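PDB 3GD5: ornithine carbamoyltransferase from Gloeobacter violaceus, which probably catalyses reversible transfer of the carbamoyl group from carbamoyl phosphate to ornithine, giving citrulline and phosphate in arginine biosynthesis. Local coordinates for residues D218-A223 and A257-C262; K159-G164 and R224-L229. All blocks are in the same frame, centred on the assembly; numbering follows the deposited sequence.

Interaction 1: D218-A223 and A257-C262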
# COMPACT_ATOMS: atom_id res chain seq x y z
N ASP A 218 15.97 -37.04 16.47
CA ASP A 218 14.81 -37.92 16.32
C ASP A 218 13.68 -37.63 17.30
O ASP A 218 13.88 -37.67 18.51
CB ASP A 218 15.21 -39.39 16.45
CG ASP A 218 14.00 -40.33 16.52
OD1 ASP A 218 13.10 -40.23 15.65
OD2 ASP A 218 13.95 -41.17 17.43
N PRO A 219 12.48 -37.33 16.77
CA PRO A 219 11.29 -37.02 17.57
C PRO A 219 10.67 -38.24 18.25
O PRO A 219 10.00 -38.11 19.28
CB PRO A 219 10.36 -36.39 16.54
CG PRO A 219 10.68 -37.15 15.30
CD PRO A 219 12.20 -37.20 15.33
N PHE A 220 10.88 -39.42 17.67
CA PHE A 220 10.34 -40.64 18.27
C PHE A 220 11.19 -41.05 19.46
O PHE A 220 10.74 -41.79 20.33
CB PHE A 220 10.28 -41.77 17.24
CG PHE A 220 9.14 -41.65 16.29
CD1 PHE A 220 9.30 -41.02 15.06
CD2 PHE A 220 7.88 -42.11 16.64
CE1 PHE A 220 8.23 -40.85 14.19
CE2 PHE A 220 6.79 -41.96 15.78
CZ PHE A 220 6.97 -41.32 14.56
N GLU A 221 12.42 -40.56 19.49
CA GLU A 221 13.34 -40.84 20.58
C GLU A 221 12.95 -39.96 21.76
O GLU A 221 12.76 -40.44 22.88
CB GLU A 221 14.77 -40.51 20.15
CG GLU A 221 15.84 -40.96 21.13
CD GLU A 221 15.89 -42.47 21.26
OE1 GLU A 221 16.18 -43.16 20.25
OE2 GLU A 221 15.65 -42.98 22.38
N ALA A 222 12.82 -38.67 21.48
CA ALA A 222 12.46 -37.69 22.49
C ALA A 222 11.11 -37.97 23.15
O ALA A 222 10.95 -37.80 24.36
CB ALA A 222 12.44 -36.29 21.87
N ALA A 223 10.15 -38.42 22.34
CA ALA A 223 8.81 -38.71 22.82
C ALA A 223 8.68 -39.95 23.70
O ALA A 223 7.74 -40.06 24.50
CB ALA A 223 7.85 -38.81 21.63
N ALA A 257 -0.83 -39.58 15.97
CA ALA A 257 -1.13 -40.81 16.69
C ALA A 257 0.11 -41.65 16.96
O ALA A 257 0.32 -42.12 18.07
CB ALA A 257 -2.15 -41.63 15.90
N ALA A 258 0.94 -41.84 15.93
CA ALA A 258 2.15 -42.64 16.06
C ALA A 258 3.08 -42.10 17.15
O ALA A 258 3.50 -42.85 18.04
CB ALA A 258 2.88 -42.69 14.73
N LEU A 259 3.41 -40.82 17.09
CA LEU A 259 4.30 -40.21 18.07
C LEU A 259 3.73 -40.35 19.47
O LEU A 259 4.46 -40.61 20.43
CB LEU A 259 4.53 -38.74 17.75
CG LEU A 259 5.63 -38.09 18.60
CD1 LEU A 259 6.95 -38.80 18.33
CD2 LEU A 259 5.75 -36.61 18.26
N LEU A 260 2.42 -40.17 19.58
CA LEU A 260 1.72 -40.28 20.86
C LEU A 260 1.87 -41.68 21.44
O LEU A 260 2.06 -41.86 22.65
CB LEU A 260 0.23 -40.01 20.67
CG LEU A 260 -0.33 -38.65 21.09
CD1 LEU A 260 -1.82 -38.59 20.77
CD2 LEU A 260 -0.09 -38.44 22.58
N ASN A 261 1.79 -42.67 20.57
CA ASN A 261 1.89 -44.05 21.00
C ASN A 261 3.25 -44.39 21.62
O ASN A 261 3.37 -45.36 22.37
CB ASN A 261 1.61 -44.97 19.82
CG ASN A 261 1.17 -46.35 20.26
OD1 ASN A 261 0.16 -46.49 20.96
ND2 ASN A 261 1.93 -47.37 19.87
N CYS A 262 4.26 -43.57 21.31
CA CYS A 262 5.61 -43.79 21.81
C CYS A 262 5.86 -43.14 23.17
O CYS A 262 6.92 -43.34 23.77
CB CYS A 262 6.63 -43.24 20.82
SG CYS A 262 6.47 -43.89 19.14
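Phe220 faces Leu259, and Ala223 faces Cys262, where the short helices 219-223 and 257-261 run side by side, their axes 9.4 Å apart at closest approach and their directions 42° from parallel. Both helices belong to connections of the Rossmann-like ornithine-binding domain and lie against strand 228-231, where Ala223 and Leu259 each also touch Leu229. Leu259 is the wedge of the contact. A trans first torsion (chi1 -171°) sends Leu259 CD1 into the groove between Phe220 and Ala223. There CD1 sits over one face of the Phe220 ring, displaced toward the rim, in a CH-pi contact 4.1 Å from the ring centroid. The same methyl also presses on Ala223 CB at 3.4 Å, tighter than ordinary carbon contact, and lies 3.3 Å from Pro219 O. Cys262 meets the ring differently: SG lies in the ring plane at its edge, 3.4 Å from Phe220 CD2, a sulfur-aromatic contact. Beside it on the rim, Phe220 CE2 reaches Ala258 CB at 4.1 Å. At the start of helix 219-223, Asp218 is the N-cap; its OD1 accepts from Phe220 N at 3.1 Å, from above the carboxylate plane, and so ties down the backbone that carries the ring. Replacing Phe220 with an alanine would probably leave Leu259 CD1 without its aromatic face and Cys262 SG without its edge partner, opening a gap between the helices. The side chains that meet are apolar or sulfur-bearing, with a methyl over the ring face and a thiol sulfur at its edge. The two helices are therefore matched by shape and dispersion: the hydrogen bond of the Asp218 cap stays within 218-223, and the two segments are joined by packing alone.

Interaction 2: K159-G164 and R224-L229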
# COMPACT_ATOMS: atom_id res chain seq x y z
N LYS A 159 8.55 -35.73 32.31
CA LYS A 159 9.36 -35.53 31.13
C LYS A 159 8.54 -34.84 30.03
O LYS A 159 7.43 -35.26 29.70
CB LYS A 159 9.90 -36.87 30.60
CG LYS A 159 10.84 -36.70 29.41
CD LYS A 159 11.01 -37.98 28.61
CE LYS A 159 12.00 -37.78 27.46
NZ LYS A 159 12.17 -39.00 26.61
N LEU A 160 9.12 -33.77 29.48
CA LEU A 160 8.50 -32.97 28.41
C LEU A 160 9.31 -33.17 27.12
O LEU A 160 10.54 -33.05 27.12
CB LEU A 160 8.50 -31.49 28.82
CG LEU A 160 8.01 -30.28 27.99
CD1 LEU A 160 8.55 -30.36 26.58
CD2 LEU A 160 6.49 -30.22 27.98
N ALA A 161 8.63 -33.50 26.04
CA ALA A 161 9.29 -33.69 24.75
C ALA A 161 8.76 -32.64 23.78
O ALA A 161 7.55 -32.53 23.56
CB ALA A 161 9.03 -35.07 24.21
N TYR A 162 9.67 -31.85 23.22
CA TYR A 162 9.30 -30.81 22.26
C TYR A 162 9.79 -31.22 20.88
O TYR A 162 10.93 -31.64 20.72
CB TYR A 162 9.94 -29.47 22.64
CG TYR A 162 9.71 -28.38 21.62
CD1 TYR A 162 8.67 -27.46 21.78
CD2 TYR A 162 10.52 -28.27 20.50
CE1 TYR A 162 8.44 -26.46 20.83
CE2 TYR A 162 10.30 -27.28 19.54
CZ TYR A 162 9.27 -26.37 19.72
OH TYR A 162 9.08 -25.37 18.80
N VAL A 163 8.92 -31.11 19.88
CA VAL A 163 9.29 -31.47 18.52
C VAL A 163 8.92 -30.35 17.57
O VAL A 163 7.81 -29.82 17.63
CB VAL A 163 8.59 -32.79 18.06
CG1 VAL A 163 8.88 -33.91 19.06
CG2 VAL A 163 7.08 -32.57 17.94
N GLY A 164 9.86 -29.99 16.71
CA GLY A 164 9.63 -28.93 15.75
C GLY A 164 10.86 -28.05 15.62
O GLY A 164 11.99 -28.54 15.56
N ARG A 224 9.61 -40.89 23.56
CA ARG A 224 9.52 -42.11 24.36
C ARG A 224 9.51 -41.79 25.85
O ARG A 224 10.43 -41.16 26.37
CB ARG A 224 10.67 -43.06 24.02
CG ARG A 224 10.44 -44.48 24.56
CD ARG A 224 11.29 -45.55 23.86
NE ARG A 224 12.70 -45.51 24.23
CZ ARG A 224 13.60 -44.68 23.70
NH1 ARG A 224 13.24 -43.81 22.77
NH2 ARG A 224 14.87 -44.74 24.11
N GLY A 225 8.44 -42.22 26.52
CA GLY A 225 8.32 -41.99 27.95
C GLY A 225 7.95 -40.58 28.39
O GLY A 225 7.99 -40.26 29.58
N ALA A 226 7.58 -39.72 27.44
CA ALA A 226 7.21 -38.35 27.78
C ALA A 226 5.78 -38.29 28.28
O ALA A 226 4.92 -39.03 27.81
CB ALA A 226 7.39 -37.44 26.57
N HIS A 227 5.52 -37.40 29.23
CA HIS A 227 4.17 -37.22 29.78
C HIS A 227 3.52 -36.06 29.04
O HIS A 227 2.31 -35.84 29.15
CB HIS A 227 4.25 -36.87 31.26
CG HIS A 227 5.08 -37.82 32.07
ND1 HIS A 227 4.57 -38.99 32.60
CD2 HIS A 227 6.39 -37.79 32.40
CE1 HIS A 227 5.53 -39.64 33.23
NE2 HIS A 227 6.64 -38.93 33.12
N ILE A 228 4.33 -35.33 28.29
CA ILE A 228 3.86 -34.17 27.55
C ILE A 228 4.57 -34.03 26.21
O ILE A 228 5.80 -33.97 26.16
CB ILE A 228 4.12 -32.87 28.36
CG1 ILE A 228 3.52 -32.98 29.76
CG2 ILE A 228 3.53 -31.65 27.64
CD1 ILE A 228 4.53 -32.69 30.87
N LEU A 229 3.80 -34.01 25.13
CA LEU A 229 4.37 -33.79 23.80
C LEU A 229 4.01 -32.33 23.46
O LEU A 229 2.85 -31.94 23.51
CB LEU A 229 3.77 -34.75 22.78
CG LEU A 229 4.15 -36.22 23.00
CD1 LEU A 229 3.54 -37.06 21.89
CD2 LEU A 229 5.67 -36.38 23.02
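Lys159, Leu160 and Ala161 meet Ala226, Ile228 and Leu229 where strands 159-163 and 228-231 run parallel at the centre of the Rossmann-like sheet. These are its first and fourth strands in chain order, and they lie next to each other because the order across the sheet is 3-2-1-4-5. On one face, Leu160 and Ile228 cross at a slant, with Leu160 CD2 jammed against Ile228 CG2 at 3.3 Å; helix 138-152 lies over them through Ile148. On the face of Ala161 and Leu229, Ala161 CB touches Leu229 CD2 at 3.8 Å and also meets Ala226 CB, 3.7 Å away. Lys159 lies alongside the turn leading into strand 228-231. It leaves the backbone with its CG opposite N (chi1 -176°) and the rest of the chain is fully extended, which carries CD past Ala226 and Gly225 and brings NZ to Arg224 O at 2.8 Å. NZ has a further partner in Ala222 O, while the Arg224 guanidinium turns elsewhere, to a salt bridge with Glu221. His227 turns the CD2 edge of its ring to Lys159, whose N lies in the ring plane 3.0 Å from CD2, and Gly225 O stands over one ring face near its rim. Lys159 O is shared: His227 N donates to it at 2.9 Å, and Ile228 N adds a weak, longer bond. Two residues along strand 159-163, Ala161 N donates to Ile228 O at 2.9 Å with an N-H...O angle of 176°.

Interactions 1 and 2 are two layers of one domain, their centres about 8 Å apart: the helix pair of interaction 1 packs against strand 228-231 of interaction 2, through Leu229, and helix 219-223 runs through the turn at 224-227 into strand 228-231. The Lys159 ammonium ties them, NZ lying 2.8 Å from Ala222 O in a probable hydrogen bond. Packing continues where Ala223 CB meets Leu229 CD2 at 3.5 Å. Interaction 1 is remote from the substrate sites. Interaction 2 lies nearer, the Leu160 side chain being about 10 Å from that of Gln140 and about 11 Å from that of Asp232, residues that by similarity bind carbamoyl phosphate and ornithine.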